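Local coordinates for putative cytochrome P450 YjiB (Bacillus subtilis subsp. subtilis, PDB 4RM4), which is a heme-dependent cytochrome P450 that probably acts as a monooxygenase, inserting one atom of molecular oxygen into organic substrates, at residues V56-V59 with V60-E64; K91-S94 with V95-A99; R111-E114 with I115-L119; I199-K202 with R203-E207; K223-G226 with E227-I230. All blocks are in the same frame, centred on the assembly; numbering follows the deposited sequence.

Interaction 1 (V56-V59 with V60-E64); sequences VKKV and VGDKE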
# COMPACT_ATOMS: atom_id res chain seq x y z
N VAL A 56 7.79 13.12 11.49
CA VAL A 56 6.82 12.26 10.81
C VAL A 56 6.35 11.12 11.70
O VAL A 56 5.16 10.84 11.81
CB VAL A 56 7.39 11.67 9.50
CG1 VAL A 56 6.48 10.54 8.99
CG2 VAL A 56 7.53 12.75 8.44
N LYS A 57 7.29 10.44 12.36
CA LYS A 57 6.93 9.27 13.16
C LYS A 57 6.07 9.67 14.37
O LYS A 57 5.11 8.97 14.73
CB LYS A 57 8.19 8.51 13.60
CG LYS A 57 7.91 7.10 14.09
CD LYS A 57 9.18 6.32 14.29
CE LYS A 57 8.89 4.86 14.63
NZ LYS A 57 10.17 4.09 14.68
N LYS A 58 6.39 10.81 14.97
CA LYS A 58 5.59 11.31 16.08
C LYS A 58 4.16 11.64 15.65
O LYS A 58 3.20 11.25 16.32
CB LYS A 58 6.24 12.54 16.71
CG LYS A 58 5.34 13.20 17.77
CD LYS A 58 6.13 14.07 18.74
CE LYS A 58 5.22 14.68 19.82
NZ LYS A 58 4.63 13.64 20.71
N VAL A 59 4.02 12.38 14.55
CA VAL A 59 2.68 12.73 14.05
C VAL A 59 1.85 11.46 13.82
O VAL A 59 0.73 11.34 14.29
CB VAL A 59 2.75 13.57 12.74
CG1 VAL A 59 1.36 13.72 12.08
CG2 VAL A 59 3.39 14.95 13.01
N VAL A 60 2.44 10.51 13.12
CA VAL A 60 1.75 9.32 12.66
C VAL A 60 1.39 8.42 13.83
O VAL A 60 0.32 7.85 13.86
CB VAL A 60 2.63 8.57 11.63
CG1 VAL A 60 2.12 7.14 11.36
CG2 VAL A 60 2.71 9.40 10.34
N GLY A 61 2.27 8.35 14.83
CA GLY A 61 2.07 7.44 15.94
C GLY A 61 1.33 8.00 17.15
O GLY A 61 0.79 7.24 17.97
N ASP A 62 1.29 9.32 17.28
CA ASP A 62 0.78 9.90 18.50
C ASP A 62 -0.74 10.00 18.41
O ASP A 62 -1.28 11.02 17.99
CB ASP A 62 1.43 11.27 18.74
CG ASP A 62 1.14 11.82 20.13
OD1 ASP A 62 0.04 11.57 20.66
OD2 ASP A 62 2.02 12.51 20.69
N LYS A 63 -1.43 8.93 18.78
CA LYS A 63 -2.88 8.90 18.71
C LYS A 63 -3.53 9.91 19.66
O LYS A 63 -4.62 10.39 19.40
CB LYS A 63 -3.43 7.49 18.96
CG LYS A 63 -3.22 6.97 20.38
CD LYS A 63 -3.75 5.55 20.54
CE LYS A 63 -3.53 5.03 21.95
NZ LYS A 63 -2.09 4.97 22.28
N GLU A 64 -2.84 10.22 20.75
CA GLU A 64 -3.40 11.16 21.73
C GLU A 64 -3.50 12.59 21.19
O GLU A 64 -4.42 13.33 21.55
CB GLU A 64 -2.57 11.14 23.03
CG GLU A 64 -2.57 9.79 23.74
CD GLU A 64 -1.61 8.78 23.11
OE1 GLU A 64 -0.83 9.16 22.19
OE2 GLU A 64 -1.63 7.60 23.52
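Lys58 and Asp62 lie side by side and point the same way, a short-range ion pair spanning one turn where helix 53-61 runs out; this is the helix called B in P450 nomenclature. Lys58 NZ sits 2.8 Å from Asp62 OD2, which it meets almost head-on to the C-O bond. The lysine chain leaves its helix with CG opposite the backbone N and runs out extended, until a bend at chi4 (66°) turns the ammonium toward the acid. Asp62 is also held through its backbone: its N donates to Lys58 O (2.9 Å), so the two residues are joined twice. The other carboxylate oxygen, OD1, accepts a hydrogen bond from the backbone N of Leu65. On another side of the helix, Val56 and Val60 are aligned, with CG1 of Val56 and CG2 of Val60 4.2 Å apart, and both pack on Ala312 of strand 309-312. Asp62 is the first residue to leave helical geometry and forms the centre of an inverse gamma turn, closed by a weak bond from Lys63 N to Gly61 O. With an alanine here, Lys58 would probably be left without this counter-charge, and its ammonium and the turn beyond would be freer to move. The chemistry divides: a charged pair on the more exposed side ties helix end to turn, while the valines pack toward the sheet, Val60 close to the heme.

Interaction 2 (K91-S94 with V95-A99); sequences KIRS and VVNKA. With HEM (protoporphyrin IX containing Fe), chain B.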
# COMPACT_ATOMS: atom_id res chain seq x y z
N LYS A 91 -11.70 -1.59 19.08
CA LYS A 91 -12.62 -2.72 19.03
C LYS A 91 -12.57 -3.48 17.71
O LYS A 91 -12.45 -4.70 17.68
CB LYS A 91 -14.05 -2.26 19.31
CG LYS A 91 -15.06 -3.39 19.32
CD LYS A 91 -16.46 -2.88 19.63
CE LYS A 91 -16.92 -1.86 18.60
NZ LYS A 91 -17.26 -2.48 17.28
N ILE A 92 -12.65 -2.74 16.60
CA ILE A 92 -12.63 -3.38 15.30
C ILE A 92 -11.24 -3.95 14.97
O ILE A 92 -11.14 -5.10 14.54
CB ILE A 92 -13.17 -2.45 14.19
CG1 ILE A 92 -14.62 -2.05 14.52
CG2 ILE A 92 -13.11 -3.14 12.84
CD1 ILE A 92 -15.17 -0.93 13.66
N ARG A 93 -10.19 -3.17 15.19
CA ARG A 93 -8.83 -3.65 14.88
C ARG A 93 -8.56 -4.98 15.57
O ARG A 93 -8.04 -5.90 14.97
CB ARG A 93 -7.77 -2.61 15.28
CG ARG A 93 -6.31 -3.02 15.00
CD ARG A 93 -6.03 -3.29 13.51
NE ARG A 93 -4.72 -3.89 13.29
CZ ARG A 93 -3.68 -3.26 12.73
NH1 ARG A 93 -3.82 -2.02 12.28
NH2 ARG A 93 -2.52 -3.88 12.59
N SER A 94 -8.93 -5.10 16.84
CA SER A 94 -8.60 -6.33 17.56
C SER A 94 -9.32 -7.55 16.96
O SER A 94 -8.78 -8.66 16.97
CB SER A 94 -8.90 -6.20 19.05
OG SER A 94 -10.27 -6.42 19.28
N VAL A 95 -10.52 -7.35 16.45
CA VAL A 95 -11.26 -8.42 15.81
C VAL A 95 -10.63 -8.82 14.46
O VAL A 95 -10.51 -10.02 14.16
CB VAL A 95 -12.74 -8.05 15.60
CG1 VAL A 95 -13.49 -9.22 15.00
CG2 VAL A 95 -13.38 -7.63 16.93
N VAL A 96 -10.19 -7.84 13.66
CA VAL A 96 -9.70 -8.16 12.32
C VAL A 96 -8.24 -8.65 12.28
O VAL A 96 -7.80 -9.19 11.27
CB VAL A 96 -9.95 -7.01 11.30
CG1 VAL A 96 -11.43 -6.65 11.24
CG2 VAL A 96 -9.14 -5.76 11.65
N ASN A 97 -7.50 -8.45 13.37
CA ASN A 97 -6.14 -9.00 13.45
C ASN A 97 -6.13 -10.49 13.16
O ASN A 97 -5.16 -11.02 12.61
CB ASN A 97 -5.51 -8.75 14.82
CG ASN A 97 -5.04 -7.31 15.00
OD1 ASN A 97 -4.91 -6.81 16.12
ND2 ASN A 97 -4.83 -6.64 13.89
N LYS A 98 -7.21 -11.17 13.56
CA LYS A 98 -7.32 -12.61 13.39
C LYS A 98 -7.26 -13.07 11.94
O LYS A 98 -7.03 -14.24 11.66
CB LYS A 98 -8.64 -13.12 13.99
CG LYS A 98 -8.97 -12.56 15.36
CD LYS A 98 -10.13 -13.31 15.97
CE LYS A 98 -11.24 -13.51 14.95
NZ LYS A 98 -11.86 -12.22 14.58
N ALA A 99 -7.49 -12.14 11.01
CA ALA A 99 -7.50 -12.48 9.59
C ALA A 99 -6.12 -12.41 8.93
O ALA A 99 -5.97 -12.82 7.77
CB ALA A 99 -8.48 -11.59 8.84
CHA HEM B . -2.89 0.94 6.94
CHB HEM B . 0.74 1.17 3.76
CHC HEM B . -0.74 -3.01 1.73
CHD HEM B . -4.66 -2.98 4.58
C1A HEM B . -1.75 1.35 6.29
C2A HEM B . -0.90 2.46 6.66
C3A HEM B . 0.10 2.53 5.78
C4A HEM B . -0.06 1.45 4.83
CMA HEM B . 1.26 3.57 5.77
CAA HEM B . -1.10 3.41 7.87
CBA HEM B . -2.14 4.46 7.55
CGA HEM B . -2.15 5.56 8.59
O1A HEM B . -2.92 6.53 8.38
O2A HEM B . -1.40 5.48 9.60
C1B HEM B . 0.66 0.04 2.98
C2B HEM B . 1.66 -0.38 2.01
C3B HEM B . 1.23 -1.51 1.45
C4B HEM B . -0.03 -1.88 2.04
CMB HEM B . 2.96 0.40 1.72
CAB HEM B . 1.92 -2.40 0.38
CBB HEM B . 3.23 -2.31 0.16
C1C HEM B . -1.91 -3.38 2.35
C2C HEM B . -2.66 -4.60 2.10
C3C HEM B . -3.74 -4.57 2.90
C4C HEM B . -3.70 -3.36 3.66
CMC HEM B . -2.22 -5.68 1.10
CAC HEM B . -4.89 -5.60 3.05
CBC HEM B . -5.12 -6.60 2.20
C1D HEM B . -4.57 -1.92 5.45
C2D HEM B . -5.58 -1.59 6.42
C3D HEM B . -5.04 -0.36 7.16
C4D HEM B . -3.74 -0.09 6.57
CMD HEM B . -6.91 -2.32 6.64
CAD HEM B . -5.73 0.40 8.32
CBD HEM B . -5.26 -0.22 9.64
CGD HEM B . -5.82 0.56 10.80
O1D HEM B . -5.79 0.02 11.94
O2D HEM B . -6.31 1.69 10.57
NA HEM B . -1.21 0.77 5.16
NB HEM B . -0.36 -0.90 2.95
NC HEM B . -2.58 -2.64 3.31
ND HEM B . -3.51 -1.04 5.58
FE HEM B . -1.83 -1.02 4.36
O HOH W 1 -2.82 0.54 2.77
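Arg93 of helix 88-96, the C helix of P450 nomenclature, meets Asn97, four residues on, at about a right angle, and the arginine continues past its neighbour to the heme. From CB the chain starts with CG opposite the backbone N (chi1 179°), then bends at chi2 (61°), and this kink turns the chain past the side chain of Asn97. Arg93 CD passes Val96 CG2 at 4.4 Å. The distance from Arg93 CD to the heme propionate oxygen O1D is already 3.7 Å. NE comes up to the Asn97 amide, whose plane stands 80° from that of the guanidinium. At the tip, NH1 donates to heme O1D over 2.9 Å; the propionate oxygen lies at the guanidinium edge, in its plane. The same nitrogen also bonds Phe348 O, next to Cys349, by similarity the axial ligand of the iron. Behind the arginine the helix is kept by Val96 N to Ile92 O (3.0 Å), and Ile92 CG2 packs against Val96 CG1 at 4.2 Å. A leucine in place of Arg93 would strip the propionate of this donor and is likely to leave its charge less compensated. With His89 NE2 and His347 ND1 also bonding the heme, the contact exemplifies how a P450 secures its cofactor: a basic residue on the C helix donates to a propionate, and its second bond ties that helix to the cysteine loop.

Interaction 3 (R111-E114 with I115-L119); sequences RIQE and ITDEL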
# COMPACT_ATOMS: atom_id res chain seq x y z
N ARG A 111 -1.30 -20.68 -2.53
CA ARG A 111 -2.15 -20.10 -3.57
C ARG A 111 -1.60 -18.82 -4.19
O ARG A 111 -1.83 -18.54 -5.37
CB ARG A 111 -3.57 -19.86 -3.06
CG ARG A 111 -4.63 -20.66 -3.82
CD ARG A 111 -4.71 -20.22 -5.28
NE ARG A 111 -5.15 -21.31 -6.15
CZ ARG A 111 -5.58 -21.15 -7.40
NH1 ARG A 111 -5.66 -19.93 -7.93
NH2 ARG A 111 -5.94 -22.20 -8.11
N ILE A 112 -0.87 -18.03 -3.40
CA ILE A 112 -0.27 -16.82 -3.93
C ILE A 112 0.83 -17.20 -4.91
O ILE A 112 1.01 -16.55 -5.95
CB ILE A 112 0.27 -15.92 -2.80
CG1 ILE A 112 -0.88 -15.54 -1.85
CG2 ILE A 112 0.97 -14.69 -3.39
CD1 ILE A 112 -0.44 -14.96 -0.51
N GLN A 113 1.55 -18.27 -4.59
CA GLN A 113 2.59 -18.79 -5.47
C GLN A 113 2.01 -19.27 -6.79
O GLN A 113 2.56 -18.99 -7.86
CB GLN A 113 3.38 -19.92 -4.79
CG GLN A 113 4.59 -20.42 -5.60
CD GLN A 113 5.66 -19.36 -5.79
OE1 GLN A 113 6.31 -18.93 -4.83
NE2 GLN A 113 5.86 -18.93 -7.03
N GLU A 114 0.90 -19.99 -6.72
CA GLU A 114 0.27 -20.52 -7.92
C GLU A 114 -0.22 -19.38 -8.82
O GLU A 114 -0.03 -19.42 -10.03
CB GLU A 114 -0.87 -21.47 -7.54
CG GLU A 114 -0.38 -22.69 -6.76
CD GLU A 114 -1.50 -23.49 -6.12
OE1 GLU A 114 -2.65 -23.00 -6.06
OE2 GLU A 114 -1.23 -24.63 -5.67
N ILE A 115 -0.82 -18.36 -8.22
CA ILE A 115 -1.28 -17.20 -8.96
C ILE A 115 -0.10 -16.50 -9.66
O ILE A 115 -0.18 -16.10 -10.82
CB ILE A 115 -1.95 -16.19 -8.03
CG1 ILE A 115 -3.28 -16.74 -7.51
CG2 ILE A 115 -2.17 -14.88 -8.74
CD1 ILE A 115 -3.81 -15.98 -6.29
N THR A 116 0.98 -16.33 -8.91
CA THR A 116 2.17 -15.69 -9.45
C THR A 116 2.69 -16.48 -10.65
O THR A 116 2.96 -15.91 -11.71
CB THR A 116 3.28 -15.59 -8.37
OG1 THR A 116 2.81 -14.77 -7.29
CG2 THR A 116 4.53 -14.99 -8.96
N ASP A 117 2.82 -17.78 -10.48
CA ASP A 117 3.36 -18.61 -11.57
C ASP A 117 2.47 -18.54 -12.81
O ASP A 117 2.97 -18.54 -13.93
CB ASP A 117 3.56 -20.06 -11.13
CG ASP A 117 4.62 -20.19 -10.05
OD1 ASP A 117 5.42 -19.24 -9.89
OD2 ASP A 117 4.66 -21.23 -9.37
N GLU A 118 1.16 -18.45 -12.60
CA GLU A 118 0.21 -18.39 -13.72
C GLU A 118 0.32 -17.09 -14.50
O GLU A 118 0.22 -17.08 -15.73
CB GLU A 118 -1.22 -18.62 -13.24
CG GLU A 118 -1.44 -20.00 -12.65
CD GLU A 118 -2.90 -20.34 -12.47
OE1 GLU A 118 -3.76 -19.51 -12.85
OE2 GLU A 118 -3.20 -21.44 -11.96
N LEU A 119 0.52 -15.98 -13.78
CA LEU A 119 0.72 -14.69 -14.43
C LEU A 119 1.96 -14.72 -15.29
O LEU A 119 1.94 -14.31 -16.45
CB LEU A 119 0.85 -13.58 -13.38
CG LEU A 119 -0.47 -13.14 -12.75
CD1 LEU A 119 -0.21 -12.27 -11.52
CD2 LEU A 119 -1.33 -12.42 -13.77
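Ile112 O is gripped by two donors from one residue, Thr116, whose backbone N reaches it over 3.0 Å and whose OG1 reaches it over 2.9 Å, from opposite faces of the carbonyl plane. The hydroxyl can do this because it stands beside its own backbone N, opposite the carbonyl carbon (chi1 -63°), and so folds back along helix 102-123. A buried hydroxyl is thereby satisfied inside a single turn; its hydrogen is spent within its own helix, while the rest of the side chain packs on Ile361 and Leu139. One residue further on, Gln113 and Asp117 pair across the next turn. Gln113 NE2 donates to Asp117 OD1 (2.9 Å) in a bent bond: the oxygen lies in the amide plane, but the nitrogen stands above the carboxylate plane by 37°. NE2 also bonds Ser365 OG of helix 352-369, so this amide joins the intrahelical pair to a neighbouring helix. Arg111 sits on another flank. Its NE forms a salt bridge with Glu114 OE1 (3.0 Å), its NH1 pairs with Glu146, and the same NH1 passes Ile115 CG1 at 4.0 Å as the two side chains cross at about a right angle. Ile115 packs on Leu139 and Ile142 of helix 138-147. In P450 nomenclature these are helices D, L and E of the conserved four-helix bundle. The chemistry implies a sorted helix: apolar chains and a self-satisfied hydroxyl face the bundle, whereas amide and charged groups link its margins.

Interaction 4 (I199-K202 with R203-E207); sequences IEEK and RNKPE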
# COMPACT_ATOMS: atom_id res chain seq x y z
N ILE A 199 -20.88 -12.70 2.43
CA ILE A 199 -20.98 -12.87 3.88
C ILE A 199 -22.04 -13.93 4.23
O ILE A 199 -21.79 -14.81 5.05
CB ILE A 199 -21.25 -11.53 4.60
CG1 ILE A 199 -19.97 -10.68 4.61
CG2 ILE A 199 -21.73 -11.78 6.02
CD1 ILE A 199 -20.18 -9.22 5.01
N GLU A 200 -23.22 -13.85 3.61
CA GLU A 200 -24.28 -14.82 3.88
C GLU A 200 -23.84 -16.22 3.48
O GLU A 200 -24.11 -17.21 4.17
CB GLU A 200 -25.55 -14.45 3.10
CG GLU A 200 -26.56 -13.64 3.88
CD GLU A 200 -26.97 -14.31 5.18
OE1 GLU A 200 -26.85 -15.55 5.29
OE2 GLU A 200 -27.40 -13.60 6.11
N GLU A 201 -23.18 -16.29 2.33
CA GLU A 201 -22.67 -17.56 1.82
C GLU A 201 -21.74 -18.20 2.83
O GLU A 201 -21.87 -19.38 3.13
CB GLU A 201 -21.93 -17.34 0.51
CG GLU A 201 -21.27 -18.59 -0.05
CD GLU A 201 -22.29 -19.61 -0.54
OE1 GLU A 201 -23.51 -19.36 -0.42
OE2 GLU A 201 -21.86 -20.68 -1.04
N LYS A 202 -20.79 -17.42 3.35
CA LYS A 202 -19.78 -17.95 4.28
C LYS A 202 -20.37 -18.33 5.63
O LYS A 202 -19.83 -19.18 6.34
CB LYS A 202 -18.59 -16.99 4.43
CG LYS A 202 -17.88 -16.68 3.11
CD LYS A 202 -17.48 -17.94 2.36
CE LYS A 202 -16.88 -17.57 1.02
NZ LYS A 202 -16.54 -18.76 0.18
N ARG A 203 -21.49 -17.71 5.99
CA ARG A 203 -22.23 -18.15 7.17
C ARG A 203 -22.71 -19.59 7.04
O ARG A 203 -22.70 -20.33 8.01
CB ARG A 203 -23.42 -17.23 7.46
CG ARG A 203 -22.99 -15.86 7.93
CD ARG A 203 -24.17 -15.04 8.41
NE ARG A 203 -23.83 -13.63 8.59
CZ ARG A 203 -23.25 -13.13 9.68
NH1 ARG A 203 -22.93 -13.93 10.69
NH2 ARG A 203 -22.99 -11.83 9.76
N ASN A 204 -23.13 -19.97 5.84
CA ASN A 204 -23.65 -21.31 5.59
C ASN A 204 -22.54 -22.31 5.27
O ASN A 204 -22.58 -23.46 5.72
CB ASN A 204 -24.67 -21.27 4.45
CG ASN A 204 -25.23 -22.64 4.11
OD1 ASN A 204 -25.17 -23.57 4.92
ND2 ASN A 204 -25.76 -22.78 2.90
N LYS A 205 -21.56 -21.88 4.50
CA LYS A 205 -20.45 -22.74 4.12
C LYS A 205 -19.12 -22.02 4.23
O LYS A 205 -18.60 -21.51 3.24
CB LYS A 205 -20.64 -23.24 2.68
CG LYS A 205 -21.83 -24.16 2.47
CD LYS A 205 -22.02 -24.46 1.00
CE LYS A 205 -22.10 -23.18 0.20
NZ LYS A 205 -23.11 -22.22 0.74
N PRO A 206 -18.56 -21.97 5.45
CA PRO A 206 -17.27 -21.32 5.68
C PRO A 206 -16.13 -22.06 5.00
O PRO A 206 -16.17 -23.28 4.87
CB PRO A 206 -17.12 -21.38 7.19
CG PRO A 206 -18.02 -22.50 7.62
CD PRO A 206 -19.18 -22.41 6.71
N GLU A 207 -15.13 -21.30 4.55
CA GLU A 207 -13.89 -21.84 4.03
C GLU A 207 -12.75 -21.08 4.72
O GLU A 207 -12.94 -20.57 5.82
CB GLU A 207 -13.79 -21.59 2.53
CG GLU A 207 -14.97 -22.15 1.73
CD GLU A 207 -15.09 -23.66 1.82
OE1 GLU A 207 -14.18 -24.31 2.38
OE2 GLU A 207 -16.10 -24.20 1.34
O HOH W 2 -24.83 -12.17 6.93
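Ile199 and Arg203 run side by side in the last turn of helix 177-204, the G helix of the P450 fold, and the contact is a helix C-terminus, where the regular bonds weaken at Asn204, recover at Lys205 and stop at a proline. The first is still regular: Arg203 N gives its hydrogen to Ile199 O at 3.1 Å. Asn204 N is shared, weakly, between Glu200 O and Glu201 O. Lys205 N then bonds Glu201 O (2.9 Å) in a nearly straight line, the N-H...O angle being 163°, although Lys205 itself has already left helical geometry. The series stops at Pro206, which has no hydrogen to offer Lys202 O, and the next amide, Glu207 N, turns instead to Ser212 OG of helix 210-215. Among the side chains, Lys205 doubles back through bends at chi3 and chi4 to bring NZ to the carboxylate of Glu201, a weak salt bridge whose exact geometry is doubtful because OE2 is crowded in the model. Glu200 and Arg203 stay apart, OE2 being 4.3 Å from NE; a water lies between them, donating weakly to the glutamate, while its link to the arginine is modelled too short to be relied on. The guanidinium instead leans against a methyl group: Ile199 CG2 is 3.8 Å from Arg203 NE. Beneath this exposed layer, Ile199 packs on Ile211 and Val215. Where the chain turns away, the ring carbon Pro206 CD rests 3.3 Å from Lys202 O.

Interaction 5 (K223-G226 with E227-I230); sequences KLSG and EELI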
# COMPACT_ATOMS: atom_id res chain seq x y z
N LYS A 223 -17.13 -10.34 17.32
CA LYS A 223 -18.21 -10.50 16.35
C LYS A 223 -18.77 -9.24 15.71
O LYS A 223 -19.71 -8.67 16.16
CB LYS A 223 -19.33 -11.33 16.91
CG LYS A 223 -19.02 -12.83 16.82
CD LYS A 223 -19.69 -13.64 17.95
CE LYS A 223 -21.18 -13.31 18.09
NZ LYS A 223 -21.83 -13.84 19.33
N LEU A 224 -18.19 -8.91 14.59
CA LEU A 224 -18.55 -7.73 13.81
C LEU A 224 -19.92 -7.87 13.17
O LEU A 224 -20.37 -8.97 12.86
CB LEU A 224 -17.51 -7.46 12.72
CG LEU A 224 -16.10 -7.05 13.16
CD1 LEU A 224 -15.23 -6.74 11.94
CD2 LEU A 224 -16.16 -5.86 14.09
N SER A 225 -20.59 -6.74 12.97
CA SER A 225 -21.83 -6.75 12.20
C SER A 225 -21.49 -6.49 10.74
O SER A 225 -20.35 -6.12 10.42
CB SER A 225 -22.78 -5.67 12.72
OG SER A 225 -22.19 -4.39 12.65
N GLY A 226 -22.46 -6.68 9.86
CA GLY A 226 -22.25 -6.47 8.44
C GLY A 226 -21.93 -5.03 8.15
O GLY A 226 -21.17 -4.73 7.22
N GLU A 227 -22.50 -4.13 8.94
CA GLU A 227 -22.26 -2.69 8.78
C GLU A 227 -20.80 -2.31 9.07
O GLU A 227 -20.34 -1.26 8.65
CB GLU A 227 -23.20 -1.88 9.67
CG GLU A 227 -24.65 -1.86 9.17
CD GLU A 227 -25.51 -0.83 9.90
OE1 GLU A 227 -25.03 -0.24 10.89
OE2 GLU A 227 -26.66 -0.61 9.47
N GLU A 228 -20.09 -3.18 9.78
CA GLU A 228 -18.67 -2.98 10.02
C GLU A 228 -17.84 -3.86 9.09
O GLU A 228 -16.78 -3.46 8.61
CB GLU A 228 -18.33 -3.26 11.49
CG GLU A 228 -19.00 -2.32 12.47
CD GLU A 228 -19.06 -2.89 13.88
OE1 GLU A 228 -19.58 -4.02 14.04
OE2 GLU A 228 -18.60 -2.22 14.82
N LEU A 229 -18.34 -5.06 8.81
CA LEU A 229 -17.58 -6.01 8.00
C LEU A 229 -17.50 -5.57 6.55
O LEU A 229 -16.43 -5.65 5.93
CB LEU A 229 -18.13 -7.44 8.10
CG LEU A 229 -17.33 -8.54 7.39
CD1 LEU A 229 -15.84 -8.56 7.82
CD2 LEU A 229 -17.97 -9.92 7.62
N ILE A 230 -18.61 -5.09 6.00
CA ILE A 230 -18.62 -4.67 4.61
C ILE A 230 -17.66 -3.52 4.30
O ILE A 230 -16.86 -3.63 3.37
CB ILE A 230 -20.05 -4.36 4.11
CG1 ILE A 230 -20.84 -5.66 4.01
CG2 ILE A 230 -19.98 -3.68 2.75
CD1 ILE A 230 -22.33 -5.47 3.80
O HOH W 3 -20.62 -5.43 16.10
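A helix N-cap, built as one half of a capping box, marks the point where the loop 223-225 enters helix 226-257, the long central helix of the P450 fold. Ser225 occupies the cap position, and Glu228, three residues on, reaches back to it. Ser225 N donates to Glu228 OE1 over 3.1 Å in an almost linear bond (176°). The same oxygen takes the serine hydroxyl as well, OG at 3.0 Å, coming from above the carboxylate plane; chi1 of 58° sets OG between the backbone N and carbonyl carbon, facing the acid. A water adds a further hydrogen to OE1, so three donors hold it. The backbone closes the first turn in a similarly shared way: Ser225 O accepts from Glu228 N (3.0 Å) and from Leu229 N (2.8 Å), the latter lying in the carbonyl plane. Next to the cap, Leu224 CD2 stands 3.9 Å from Glu228 OE1, the two side chains crossing at about a right angle. The glutamate's second oxygen, OE2, forms a salt bridge with Lys91 of helix 88-96, against whose Ile92, Val95 and Val96 Leu224 packs. Leu229 and Ile230 pack on helix 177-204, and Leu229 also touches helix 210-215.

All five contacts are local, between residues three to five apart, yet their chemistry follows their place. Interactions 1, 2 and 3 are partly buried, whereas interactions 4 and 5 lie at the surface. Interactions 1 and 4 both sit at helix C-termini and interaction 5 at an N-terminus, while interaction 3 runs through the body of a helix. Interaction 2 alone bonds the heme directly, although Val60 of interaction 1 also comes near it. Interactions 2 and 5 touch, with centres about 11 Å apart: Lys91 meets Glu228, and Val95 meets Leu224. Interaction 5 also touches interaction 4, Ile199 packing on Leu229 and Ile230. Interactions 1 and 3 lie on opposite sides of the chain's centre.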